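Local coordinates for CELL WALL surface anchor family protein (Streptococcus pneumoniae, PDB 2WW8) that acts as the pilus adhesin in host cell recognition, probably through its integrin I-like domain, which carries a bound magnesium ion, at residues 356-361 against 388-394; 393-397 against 428-432; 285-289 against 352-356; 266-270 against 372-376; 317-321 against 333-339. One frame throughout, in Å; residues are numbered along the deposited sequence. Where two conformers were deposited one is given.

Contact 1 (356-361 against 388-394); sequences ATFTQK and GVPTMSY
The Phe-358 ring is sandwiched between CB of Met-392, over one face at 4.2 Å from the ring centroid, and CB of Lys-361 on the opposite face. Its edge bears CG of Tyr-394 and a water. Its CZ in turn points at the middle of the Tyr-394 face, 3.4 Å from CE2 of Tyr-394, in a T-shaped stack with the planes 58° apart. Phe-358 CG lies anti to its backbone N (chi1 -167°), which carries the ring along 392-394. The Met-392 sulfur stands obliquely to the same ring, a Met-aromatic contact, and rests against CB of Ala-356. Gln-360 approaches with an extended chain, its OE1 taking the N-H of Tyr-394 at 2.8 Å and 165°. Thr-357 O receives a nearly straight bond, 3.0 Å from Thr-391 N and in the carbonyl plane, and a weak one from Met-392 N. One water joins OG1 of Thr-357 to OG1 of Thr-391, 2.7 Å from each.

The side chain of Thr-357 is about 4 Å from the magnesium ion bound by Ser-234, Ser-236 and Asp-387, consistent with the threonine of an integrin-type metal ion-dependent adhesion site. The buried contact joins the start of helix 359-373, with Phe-358 at its N-cap position, to the loop after strand 379-386; helix 516-526 packs on Gln-360 and Pro-390, and helix 549-558 on Val-389 and Pro-390.

Contact 2 (393-397 against 428-432); sequences SYPIN and DFITQ
Thr-431 lays its backbone CA over a face of the Tyr-394 ring, 4.0 Å from the centroid and displaced toward the rim, while its CG2 leans on the CD2 side of the same ring. Phe-358 fills the opposite face, so the tyrosine is wedged between the two. CD1 of Tyr-394 also closes over Ile-430 O, a carbonyl oxygen that is buried here without a polar partner. The next bump is the Pro-395 ring, whose CG fits against CB of Ile-430 at 3.9 Å. Ile-430 CG1 crosses the side chain of Asn-397, 3.5 Å from its OD1, so the isoleucine fills the angle between proline and asparagine.

Along the backbones, Ile-396 and Phe-429 form a single antiparallel bridge, a non-hydrogen-bonded pair flanked by Ile-430 N to Pro-395 O (2.8 Å) and Asn-397 N to Asp-428 O (2.8 Å, 165°). It ties together the two ends of the excursion holding helix 407-416, which in chain order falls between strands 379-386 and 533-539 of the parallel sheet. Phe-429 presents its edge to Tyr-394 O, 3.4 Å from CD1, and its CE1 to CG1 of Ile-396. At the exposed end, a water accepts from ND2 of Asn-397 and donates to OD1 of Asp-428, whose OD2 is salt-bridged to Lys-417.

Contact 3 (285-289 against 352-356); sequences FTVEK and YQFGA
Lys-289 NZ is gripped by two waters that tie it to the backbone of 352-353. One accepts from NZ at 3.1 Å and donates to Gln-353 O; the other, 3.0 Å from NZ, passes the link to Tyr-352 O. The carbonyl of Asp-444 accepts from NZ directly. The lysine chain turns at chi2 (-68°), which folds it back along Gln-353: CE comes within 3.2 Å of Gln-353 O, and CG lies 3.7 Å from the amide oxygen OE1 of the same glutamine. Two waters and a carbonyl oxygen thus share the ammonium group and probably help to hold it.

The partner segment runs from a 3-10 turn at 352-353 into the loop before helix 359-373, and the N-H of Gly-355 returns to Tyr-352 O. Strand 284-292 lies in an excursion between strand 269-275 and that helix, and its antiparallel sheet is completed by strands 461-467 and 489-496 from a later excursion. The contact lays this sheet against the approach to the metal site, in a fold consistent with an integrin I (von Willebrand factor A) domain. Asn-235, between the magnesium ligands Ser-234 and Ser-236, bonds to this turn through Tyr-352 O and Gly-355.

Apolar packing occupies the other half. Val-287 sets CG2 over a face of the Phe-354 ring, 4.0 Å from its centroid and 14° off the normal, while its CG1 touches CD2 of that ring at 3.9 Å. At the ring edge, Phe-354 CE2 faces the backbone oxygen of Phe-285 at 3.5 Å. Phe-312 packs on Val-287, Lys-289 and Gln-353.

Contact 4 (266-270 against 372-376); sequences SENRV and QQARQ
Gln-373, the last helical residue of 359-373, offers its carbonyl oxygen to Arg-269. NH1 of Arg-269 donates to Gln-373 O at 3.0 Å and 161°, from a position tilted 33° from the carbonyl plane, and NH2 adds a weak bond to the same oxygen. The acceptor sits at the edge of the guanidinium, in its plane. Bends at chi2 and chi3 turn the arginine from its strand toward the helix end. The side chain of Gln-373 is held by the backbone of Leu-322 and Leu-324.

At Ala-374 the chain leaves helical geometry, with CA passing 3.9 Å from Arg-269 NH1. This is the end of the parallel sheet at which strand 225-232 begins; the magnesium ligands Ser-234 and Ser-236 follow the far end of that strand.

Arg-375 then reaches back across Arg-269 to strand 269-275's leading turn. Its NH1 and NH2 grip Glu-267 O end-on, each at 2.8 Å, with the oxygen almost in the guanidinium plane and the donors in the carbonyl plane. CD of Arg-269 lies over the centre of one guanidinium face, 3.4 Å from Arg-375 CZ, and the two guanidinium planes stand 73° apart. Both arginines also form salt bridges to OD1 of Asp-226, whose single carboxylate probably offsets part of their combined charge.

Contact 5 (317-321 against 333-339); sequences KDYSY and ELKNKVP
Tyr-319 lies within an Asx turn, in which Asp-318 OD1 accepts from Ser-320 N, and Tyr-321 directly after it; between them they pack on the C-terminal part of helix 328-337 and on Pro-339. Both segments lie next to strand 269-275, an outermost strand of the parallel sheet: Tyr-321 pairs through its backbone with Leu-272, and Leu-334 packs on Val-270 and Leu-272 as well as on Ile-259 of helix 247-263.

The close packing is against the rings. Pro-339 puts CB almost on the normal of the Tyr-319 ring, 3.6 Å from the centroid and over its centre, while CB of Lys-317 lies on the opposite face. Lys-337 O lies 3.3 Å from Tyr-319 CA, a CA-H...O contact, and stands obliquely to the ring. Tyr-321 has CG anti to the backbone N (chi1 -165°), which swings the ring over the helix; Leu-334 CB lies over a ring face at 4.1 Å from the centroid, and Leu-334 CG meets Tyr-321 CB at 3.6 Å.

The more exposed side is polar. Lys-337 runs its aliphatic chain past the edge of the Tyr-321 ring and delivers NZ to Ser-320 O at 2.7 Å, nearly along the C=O axis (175°). NZ also makes a salt bridge to Asp-318 OD2, although the hydrogen bond within it is weak. One carboxylate therefore serves two roles, fixing the turn with OD1 and pairing with the lysine through OD2. Glu-333 touches more lightly, its carboxylate plane 82° from that of the Tyr-321 ring, with CD at the ring edge 4.1 Å from CE2.

How the contacts relate
Contacts 1, 2 and 3 form a continuous group. Contact 1 shares Ala-356 with contact 3 and Ser-393 and Tyr-394 with contact 2; Gln-360 NE2 also lies 3.6 Å from Phe-429 CE1, and Lys-361 NZ 3.5 Å from Phe-285 CE1. Contact 1 is close to the magnesium site, whereas the side chains of Lys-289 in contact 3 and Pro-339 in contact 5 are each about 12 Å from that ion. Helix 359-373 runs from contact 1 to contact 4, whose centres are about 27 Å apart. Contact 5 is nested in the chain loops closed by contacts 3 and 4, and touches contact 4 through Leu-334 CD1, 3.6 Å from Val-270 O.

Contact 1 (356-361 against 388-394)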
# COMPACT_ATOMS: atom_id res chain seq x y z
N ALA A 356 16.30 4.37 44.52
CA ALA A 356 15.29 4.50 45.55
C ALA A 356 14.15 5.43 45.02
O ALA A 356 14.09 5.69 43.82
CB ALA A 356 15.89 5.12 46.82
N THR A 357 13.31 5.99 45.89
CA THR A 357 12.05 6.64 45.52
C THR A 357 11.97 8.04 46.13
O THR A 357 11.47 8.21 47.26
CB THR A 357 10.86 5.75 45.88
OG1 THR A 357 11.14 4.44 45.38
CG2 THR A 357 9.50 6.27 45.25
N PHE A 358 12.47 9.03 45.40
CA PHE A 358 12.45 10.43 45.89
C PHE A 358 11.30 11.21 45.22
O PHE A 358 11.49 11.98 44.30
CB PHE A 358 13.77 11.12 45.60
CG PHE A 358 13.99 12.44 46.32
CD1 PHE A 358 13.00 13.03 47.13
CD2 PHE A 358 15.25 13.01 46.27
CE1 PHE A 358 13.26 14.24 47.80
CE2 PHE A 358 15.54 14.22 46.95
CZ PHE A 358 14.55 14.86 47.70
N THR A 359 10.09 10.91 45.70
CA THR A 359 8.84 11.33 45.05
C THR A 359 8.77 12.87 45.06
O THR A 359 8.44 13.46 44.04
CB THR A 359 7.63 10.81 45.87
OG1 THR A 359 7.79 9.39 45.98
CG2 THR A 359 6.27 11.07 45.11
N GLN A 360 9.17 13.50 46.16
CA GLN A 360 9.05 14.96 46.24
C GLN A 360 9.79 15.71 45.15
O GLN A 360 9.33 16.71 44.58
CB GLN A 360 9.61 15.40 47.60
CG GLN A 360 9.40 16.86 47.85
CD GLN A 360 9.95 17.30 49.23
OE1 GLN A 360 10.56 16.52 50.00
NE2 GLN A 360 9.71 18.60 49.51
N LYS A 361 10.97 15.20 44.84
CA LYS A 361 11.82 15.82 43.85
C LYS A 361 11.19 15.72 42.45
O LYS A 361 11.30 16.64 41.61
CB LYS A 361 13.23 15.16 43.90
CG LYS A 361 14.30 15.81 42.98
CD LYS A 361 15.73 15.24 43.25
CE LYS A 361 16.79 16.20 42.63
NZ LYS A 361 18.18 15.72 42.88
N GLY A 388 5.85 2.73 44.24
CA GLY A 388 6.19 2.75 45.67
C GLY A 388 6.09 4.08 46.38
O GLY A 388 6.16 5.16 45.78
N VAL A 389 5.86 3.99 47.67
CA VAL A 389 5.86 5.14 48.55
C VAL A 389 7.25 5.75 48.69
O VAL A 389 8.24 5.05 48.47
CB VAL A 389 5.24 4.76 49.92
CG1 VAL A 389 3.80 4.19 49.75
CG2 VAL A 389 6.11 3.76 50.68
N PRO A 390 7.32 7.03 49.07
CA PRO A 390 8.61 7.72 49.11
C PRO A 390 9.52 7.13 50.20
O PRO A 390 9.07 6.70 51.25
CB PRO A 390 8.27 9.19 49.45
CG PRO A 390 6.84 9.20 50.04
CD PRO A 390 6.18 7.95 49.39
N THR A 391 10.83 7.14 49.95
CA THR A 391 11.79 6.63 50.88
C THR A 391 12.94 7.65 50.99
O THR A 391 13.97 7.35 51.60
CB THR A 391 12.35 5.24 50.46
OG1 THR A 391 12.87 5.32 49.13
CG2 THR A 391 11.29 4.08 50.54
N MET A 392 12.74 8.84 50.42
CA MET A 392 13.57 10.00 50.53
C MET A 392 12.69 11.26 50.53
O MET A 392 11.61 11.26 49.93
CB MET A 392 14.48 10.07 49.28
CG MET A 392 15.48 8.92 49.37
SD MET A 392 16.64 8.86 47.95
CE MET A 392 17.73 10.23 48.30
N SER A 393 13.17 12.35 51.12
CA SER A 393 12.39 13.60 51.07
C SER A 393 13.39 14.72 51.38
O SER A 393 14.49 14.46 51.91
CB SER A 393 11.26 13.55 52.14
OG SER A 393 11.80 13.24 53.42
N TYR A 394 13.04 15.97 51.09
CA TYR A 394 13.84 17.13 51.53
C TYR A 394 13.45 17.50 52.96
O TYR A 394 12.31 17.35 53.32
CB TYR A 394 13.64 18.35 50.63
CG TYR A 394 14.33 18.21 49.27
CD1 TYR A 394 15.71 18.21 49.14
CD2 TYR A 394 13.57 18.20 48.12
CE1 TYR A 394 16.33 18.14 47.89
CE2 TYR A 394 14.14 18.18 46.87
CZ TYR A 394 15.52 18.14 46.76
OH TYR A 394 16.04 18.02 45.50
O HOH W 1 12.46 3.25 47.40
O HOH W 2 6.50 7.69 44.46
O HOH W 3 9.61 12.32 48.64

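Contact 2 (393-397 against 428-432)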
# COMPACT_ATOMS: atom_id res chain seq x y z
N SER A 393 13.17 12.35 51.12
CA SER A 393 12.39 13.60 51.07
C SER A 393 13.39 14.72 51.38
O SER A 393 14.49 14.46 51.91
CB SER A 393 11.26 13.55 52.14
OG SER A 393 11.80 13.24 53.42
N TYR A 394 13.04 15.97 51.09
CA TYR A 394 13.84 17.13 51.53
C TYR A 394 13.45 17.50 52.96
O TYR A 394 12.31 17.35 53.32
CB TYR A 394 13.64 18.35 50.63
CG TYR A 394 14.33 18.21 49.27
CD1 TYR A 394 15.71 18.21 49.14
CD2 TYR A 394 13.57 18.20 48.12
CE1 TYR A 394 16.33 18.14 47.89
CE2 TYR A 394 14.14 18.18 46.87
CZ TYR A 394 15.52 18.14 46.76
OH TYR A 394 16.04 18.02 45.50
N PRO A 395 14.42 17.93 53.78
CA PRO A 395 14.16 18.28 55.18
C PRO A 395 13.37 19.61 55.25
O PRO A 395 13.62 20.54 54.47
CB PRO A 395 15.57 18.43 55.79
CG PRO A 395 16.44 18.88 54.64
CD PRO A 395 15.83 18.14 53.42
N ILE A 396 12.44 19.68 56.20
CA ILE A 396 11.81 20.91 56.60
C ILE A 396 12.91 21.68 57.36
O ILE A 396 13.70 21.08 58.15
CB ILE A 396 10.66 20.54 57.49
CG1 ILE A 396 9.69 19.70 56.64
CG2 ILE A 396 10.02 21.79 58.19
CD1 ILE A 396 8.54 19.09 57.44
N ASN A 397 12.96 22.99 57.10
CA ASN A 397 14.06 23.83 57.56
C ASN A 397 13.84 24.32 58.99
O ASN A 397 13.63 25.50 59.21
CB ASN A 397 14.28 24.98 56.55
CG ASN A 397 15.40 25.93 56.93
OD1 ASN A 397 16.42 25.50 57.40
ND2 ASN A 397 15.18 27.22 56.79
N ASP A 428 10.33 26.79 52.81
CA ASP A 428 10.56 26.30 54.17
C ASP A 428 11.09 24.85 54.21
O ASP A 428 11.20 24.27 55.28
CB ASP A 428 9.34 26.49 55.10
CG ASP A 428 9.02 27.94 55.33
OD1 ASP A 428 9.96 28.70 55.64
OD2 ASP A 428 7.85 28.40 55.21
N PHE A 429 11.49 24.30 53.07
CA PHE A 429 12.38 23.12 53.01
C PHE A 429 13.80 23.49 52.63
O PHE A 429 14.00 24.52 51.96
CB PHE A 429 11.89 22.24 51.89
CG PHE A 429 10.61 21.52 52.17
CD1 PHE A 429 10.65 20.25 52.74
CD2 PHE A 429 9.38 22.11 51.87
CE1 PHE A 429 9.47 19.53 52.94
CE2 PHE A 429 8.16 21.40 52.08
CZ PHE A 429 8.23 20.11 52.66
N ILE A 430 14.79 22.67 53.00
CA ILE A 430 16.14 22.86 52.43
C ILE A 430 16.24 22.03 51.16
O ILE A 430 16.18 20.80 51.22
CB ILE A 430 17.30 22.53 53.42
CG1 ILE A 430 17.13 23.31 54.74
CG2 ILE A 430 18.66 22.89 52.78
CD1 ILE A 430 17.79 22.58 55.90
N THR A 431 16.41 22.67 50.02
CA THR A 431 16.41 21.84 48.79
C THR A 431 17.68 22.06 47.98
O THR A 431 17.79 21.52 46.91
CB THR A 431 15.25 22.26 47.89
OG1 THR A 431 15.44 23.62 47.50
CG2 THR A 431 13.88 22.10 48.61
N GLN A 432 18.62 22.84 48.50
CA GLN A 432 19.92 23.04 47.86
C GLN A 432 21.00 23.20 48.93
O GLN A 432 20.72 23.72 50.00
CB GLN A 432 19.91 24.35 47.06
CG GLN A 432 19.16 24.19 45.72
CD GLN A 432 19.50 25.35 44.81
OE1 GLN A 432 20.64 25.86 44.83
NE2 GLN A 432 18.52 25.82 44.02
O HOH W 4 12.50 28.56 56.36

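Contact 3 (285-289 against 352-356)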
# COMPACT_ATOMS: atom_id res chain seq x y z
N PHE A 285 25.52 12.94 39.45
CA PHE A 285 24.86 13.00 40.74
C PHE A 285 25.60 12.14 41.75
O PHE A 285 26.27 11.20 41.34
CB PHE A 285 23.40 12.53 40.60
CG PHE A 285 22.55 12.97 41.76
CD1 PHE A 285 22.33 14.33 41.97
CD2 PHE A 285 22.03 12.06 42.66
CE1 PHE A 285 21.59 14.77 43.05
CE2 PHE A 285 21.31 12.48 43.78
CZ PHE A 285 21.07 13.86 43.95
N THR A 286 25.45 12.43 43.05
CA THR A 286 26.05 11.73 44.18
C THR A 286 24.92 11.32 45.12
O THR A 286 24.03 12.13 45.47
CB THR A 286 27.08 12.61 44.88
OG1 THR A 286 28.18 12.90 43.99
CG2 THR A 286 27.70 11.86 46.12
N VAL A 287 24.98 10.05 45.55
CA VAL A 287 24.13 9.56 46.65
C VAL A 287 25.03 9.05 47.78
O VAL A 287 26.17 8.67 47.51
CB VAL A 287 23.16 8.42 46.27
CG1 VAL A 287 22.08 8.96 45.33
CG2 VAL A 287 23.93 7.25 45.67
N GLU A 288 24.53 9.08 49.01
CA GLU A 288 25.20 8.45 50.12
C GLU A 288 24.49 7.21 50.60
O GLU A 288 23.24 7.12 50.55
CB GLU A 288 25.40 9.38 51.31
CG GLU A 288 26.45 10.44 51.11
CD GLU A 288 26.70 11.22 52.42
OE1 GLU A 288 26.62 10.63 53.53
OE2 GLU A 288 26.99 12.43 52.35
N LYS A 289 25.30 6.27 51.10
CA LYS A 289 24.76 5.03 51.62
C LYS A 289 25.51 4.62 52.90
O LYS A 289 26.53 5.23 53.22
CB LYS A 289 24.99 3.95 50.57
CG LYS A 289 24.17 4.11 49.32
CD LYS A 289 22.70 3.90 49.52
CE LYS A 289 22.04 4.31 48.20
NZ LYS A 289 20.55 3.94 48.23
N TYR A 352 22.49 0.63 40.88
CA TYR A 352 21.50 0.26 41.92
C TYR A 352 21.45 1.31 43.02
O TYR A 352 20.38 1.56 43.64
CB TYR A 352 21.96 -1.14 42.41
CG TYR A 352 21.06 -1.73 43.48
CD1 TYR A 352 21.16 -1.31 44.81
CD2 TYR A 352 20.06 -2.65 43.13
CE1 TYR A 352 20.29 -1.85 45.80
CE2 TYR A 352 19.21 -3.18 44.10
CZ TYR A 352 19.36 -2.80 45.41
OH TYR A 352 18.54 -3.34 46.35
N GLN A 353 22.61 1.93 43.30
CA GLN A 353 22.65 2.89 44.41
C GLN A 353 21.76 4.10 44.13
O GLN A 353 21.49 4.83 45.08
CB GLN A 353 24.08 3.34 44.75
CG GLN A 353 25.07 2.10 44.79
CD GLN A 353 24.64 1.03 45.80
OE1 GLN A 353 24.16 1.38 46.88
NE2 GLN A 353 24.83 -0.25 45.45
N PHE A 354 21.33 4.31 42.88
CA PHE A 354 20.51 5.47 42.50
C PHE A 354 19.05 5.14 42.33
O PHE A 354 18.27 5.97 41.82
CB PHE A 354 21.11 6.06 41.18
CG PHE A 354 22.50 6.64 41.40
CD1 PHE A 354 23.61 5.82 41.51
CD2 PHE A 354 22.65 8.00 41.60
CE1 PHE A 354 24.88 6.36 41.75
CE2 PHE A 354 23.95 8.56 41.84
CZ PHE A 354 25.01 7.75 41.95
N GLY A 355 18.62 3.95 42.76
CA GLY A 355 17.25 3.53 42.42
C GLY A 355 16.23 3.47 43.55
O GLY A 355 15.41 2.54 43.56
N ALA A 356 16.30 4.37 44.52
CA ALA A 356 15.29 4.50 45.55
C ALA A 356 14.15 5.43 45.02
O ALA A 356 14.09 5.69 43.82
CB ALA A 356 15.89 5.12 46.82
O HOH W 5 19.56 6.52 46.82
O HOH W 6 19.45 1.98 46.18

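Contact 4 (266-270 against 372-376)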
# COMPACT_ATOMS: atom_id res chain seq x y z
N SER A 266 -2.21 18.06 17.61
CA SER A 266 -0.97 18.85 17.52
C SER A 266 -0.91 20.10 18.43
O SER A 266 0.18 20.65 18.62
CB SER A 266 -0.71 19.23 16.03
OG SER A 266 -1.64 20.24 15.61
N GLU A 267 -2.04 20.58 18.98
CA GLU A 267 -1.95 21.64 20.00
C GLU A 267 -1.46 21.27 21.40
O GLU A 267 -1.05 22.14 22.19
CB GLU A 267 -3.26 22.40 20.15
CG GLU A 267 -3.96 22.71 18.86
CD GLU A 267 -3.74 24.13 18.53
OE1 GLU A 267 -2.52 24.43 18.50
OE2 GLU A 267 -4.75 24.89 18.36
N ASN A 268 -1.45 19.97 21.72
CA ASN A 268 -1.23 19.55 23.09
C ASN A 268 0.29 19.48 23.21
O ASN A 268 0.94 19.37 22.20
CB ASN A 268 -1.87 18.19 23.36
CG ASN A 268 -3.40 18.26 23.41
OD1 ASN A 268 -3.99 19.32 23.61
ND2 ASN A 268 -4.03 17.10 23.33
N ARG A 269 0.85 19.61 24.41
CA ARG A 269 2.28 19.51 24.55
C ARG A 269 2.56 18.54 25.70
O ARG A 269 1.74 18.43 26.61
CB ARG A 269 2.91 20.87 24.84
CG ARG A 269 3.03 21.82 23.63
CD ARG A 269 2.90 23.22 24.26
NE ARG A 269 4.18 23.78 24.61
CZ ARG A 269 4.46 24.56 25.66
NH1 ARG A 269 3.60 24.91 26.59
NH2 ARG A 269 5.69 25.01 25.79
N VAL A 270 3.70 17.83 25.65
CA VAL A 270 4.08 16.84 26.67
C VAL A 270 5.56 16.99 27.06
O VAL A 270 6.41 17.39 26.22
CB VAL A 270 3.84 15.37 26.15
CG1 VAL A 270 2.37 15.09 26.09
CG2 VAL A 270 4.50 15.07 24.82
N GLN A 372 7.05 27.09 34.59
CA GLN A 372 7.95 27.85 33.72
C GLN A 372 7.54 27.78 32.27
O GLN A 372 7.74 28.75 31.55
CB GLN A 372 9.37 27.34 33.86
CG GLN A 372 9.89 27.76 35.23
CD GLN A 372 11.32 27.37 35.36
OE1 GLN A 372 11.88 26.83 34.40
NE2 GLN A 372 11.92 27.60 36.51
N GLN A 373 6.96 26.66 31.85
CA GLN A 373 6.77 26.45 30.41
C GLN A 373 5.31 26.33 29.93
O GLN A 373 5.10 26.47 28.73
CB GLN A 373 7.51 25.21 29.95
CG GLN A 373 9.03 25.19 30.38
CD GLN A 373 9.63 23.84 29.95
OE1 GLN A 373 9.34 23.37 28.84
NE2 GLN A 373 10.42 23.23 30.77
N ALA A 374 4.34 26.09 30.80
CA ALA A 374 2.97 25.90 30.34
C ALA A 374 2.41 27.20 29.75
O ALA A 374 2.77 28.32 30.16
CB ALA A 374 2.08 25.42 31.49
N ARG A 375 1.51 27.03 28.78
CA ARG A 375 0.76 28.14 28.30
C ARG A 375 -0.22 28.71 29.32
O ARG A 375 -0.73 28.00 30.17
CB ARG A 375 0.07 27.80 26.97
CG ARG A 375 1.11 27.41 25.92
CD ARG A 375 0.36 26.72 24.79
NE ARG A 375 0.08 25.34 25.21
CZ ARG A 375 -0.27 24.39 24.35
NH1 ARG A 375 -0.50 24.73 23.09
NH2 ARG A 375 -0.49 23.16 24.76
N GLN A 376 -0.51 30.00 29.19
CA GLN A 376 -1.51 30.63 30.04
C GLN A 376 -2.91 29.98 29.96
O GLN A 376 -3.53 29.66 30.98
CB GLN A 376 -1.60 32.13 29.72
CG GLN A 376 -2.69 32.83 30.61
CD GLN A 376 -2.87 34.30 30.33
OE1 GLN A 376 -3.92 34.71 29.84
NE2 GLN A 376 -1.85 35.13 30.63

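Contact 5 (317-321 against 333-339)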
# COMPACT_ATOMS: atom_id res chain seq x y z
N LYS A 317 21.19 7.77 33.90
CA LYS A 317 20.74 7.60 32.54
C LYS A 317 19.85 8.80 32.20
O LYS A 317 19.16 9.33 33.09
CB LYS A 317 19.85 6.34 32.46
CG LYS A 317 20.55 4.97 32.52
CD LYS A 317 21.62 4.74 31.42
CE LYS A 317 21.23 4.04 30.16
NZ LYS A 317 22.37 3.43 29.28
N ASP A 318 19.84 9.17 30.92
CA ASP A 318 19.00 10.26 30.51
C ASP A 318 17.66 9.70 30.02
O ASP A 318 17.52 9.41 28.83
CB ASP A 318 19.69 11.13 29.47
CG ASP A 318 18.85 12.37 29.14
OD1 ASP A 318 17.76 12.59 29.76
OD2 ASP A 318 19.31 13.11 28.23
N TYR A 319 16.72 9.54 30.95
CA TYR A 319 15.39 9.07 30.56
C TYR A 319 14.40 10.22 30.66
O TYR A 319 13.21 9.95 30.82
CB TYR A 319 15.01 7.96 31.55
CG TYR A 319 15.80 6.64 31.35
CD1 TYR A 319 16.17 6.19 30.07
CD2 TYR A 319 16.15 5.85 32.45
CE1 TYR A 319 16.88 4.95 29.89
CE2 TYR A 319 16.83 4.60 32.29
CZ TYR A 319 17.17 4.18 31.00
OH TYR A 319 17.86 2.99 30.86
N SER A 320 14.85 11.47 30.65
CA SER A 320 13.87 12.56 30.81
C SER A 320 13.78 13.41 29.54
O SER A 320 14.66 13.36 28.67
CB SER A 320 14.17 13.39 32.06
OG SER A 320 13.98 12.55 33.17
N TYR A 321 12.65 14.11 29.38
CA TYR A 321 12.56 15.10 28.34
C TYR A 321 11.92 16.33 28.94
O TYR A 321 10.68 16.47 28.99
CB TYR A 321 11.81 14.52 27.13
CG TYR A 321 12.05 15.39 25.93
CD1 TYR A 321 11.29 16.57 25.75
CD2 TYR A 321 13.01 15.07 24.98
CE1 TYR A 321 11.48 17.39 24.65
CE2 TYR A 321 13.23 15.88 23.86
CZ TYR A 321 12.46 17.02 23.74
OH TYR A 321 12.70 17.83 22.67
N GLU A 333 11.75 11.68 19.85
CA GLU A 333 12.93 11.63 20.67
C GLU A 333 12.52 11.38 22.11
O GLU A 333 13.09 10.52 22.77
CB GLU A 333 13.68 12.95 20.45
CG GLU A 333 15.02 12.97 21.16
CD GLU A 333 15.73 14.32 21.03
OE1 GLU A 333 15.31 15.19 20.22
OE2 GLU A 333 16.69 14.48 21.82
N LEU A 334 11.47 12.07 22.57
CA LEU A 334 10.95 11.88 23.91
C LEU A 334 10.49 10.42 24.15
O LEU A 334 10.83 9.80 25.17
CB LEU A 334 9.90 12.95 24.19
CG LEU A 334 9.06 12.98 25.48
CD1 LEU A 334 8.23 14.29 25.60
CD2 LEU A 334 8.11 11.77 25.53
N LYS A 335 9.71 9.87 23.23
CA LYS A 335 9.26 8.49 23.39
C LYS A 335 10.47 7.54 23.40
O LYS A 335 10.41 6.56 24.09
CB LYS A 335 8.34 8.06 22.24
CG LYS A 335 6.90 8.64 22.33
CD LYS A 335 6.20 8.38 21.05
CE LYS A 335 5.78 6.99 20.92
NZ LYS A 335 5.22 6.84 19.54
N ASN A 336 11.54 7.77 22.63
CA ASN A 336 12.77 6.94 22.72
C ASN A 336 13.54 7.07 24.03
O ASN A 336 14.46 6.28 24.30
CB ASN A 336 13.76 7.26 21.60
CG ASN A 336 13.30 6.72 20.24
OD1 ASN A 336 12.57 5.73 20.18
ND2 ASN A 336 13.70 7.38 19.15
N LYS A 337 13.22 8.09 24.82
CA LYS A 337 13.86 8.27 26.13
C LYS A 337 13.11 7.58 27.23
O LYS A 337 13.66 7.41 28.34
CB LYS A 337 13.98 9.77 26.47
CG LYS A 337 15.19 10.20 25.61
CD LYS A 337 15.46 11.66 25.71
CE LYS A 337 16.56 11.84 26.73
NZ LYS A 337 16.70 13.34 26.97
N VAL A 338 11.85 7.23 26.96
CA VAL A 338 11.06 6.46 27.92
C VAL A 338 11.80 5.13 28.22
O VAL A 338 12.04 4.40 27.30
CB VAL A 338 9.64 6.17 27.41
CG1 VAL A 338 8.91 5.35 28.46
CG2 VAL A 338 8.86 7.50 27.15
N PRO A 339 12.14 4.83 29.50
CA PRO A 339 12.86 3.60 29.81
C PRO A 339 11.89 2.40 29.73
O PRO A 339 10.71 2.54 30.12
CB PRO A 339 13.30 3.83 31.27
CG PRO A 339 12.20 4.69 31.84
CD PRO A 339 11.86 5.62 30.71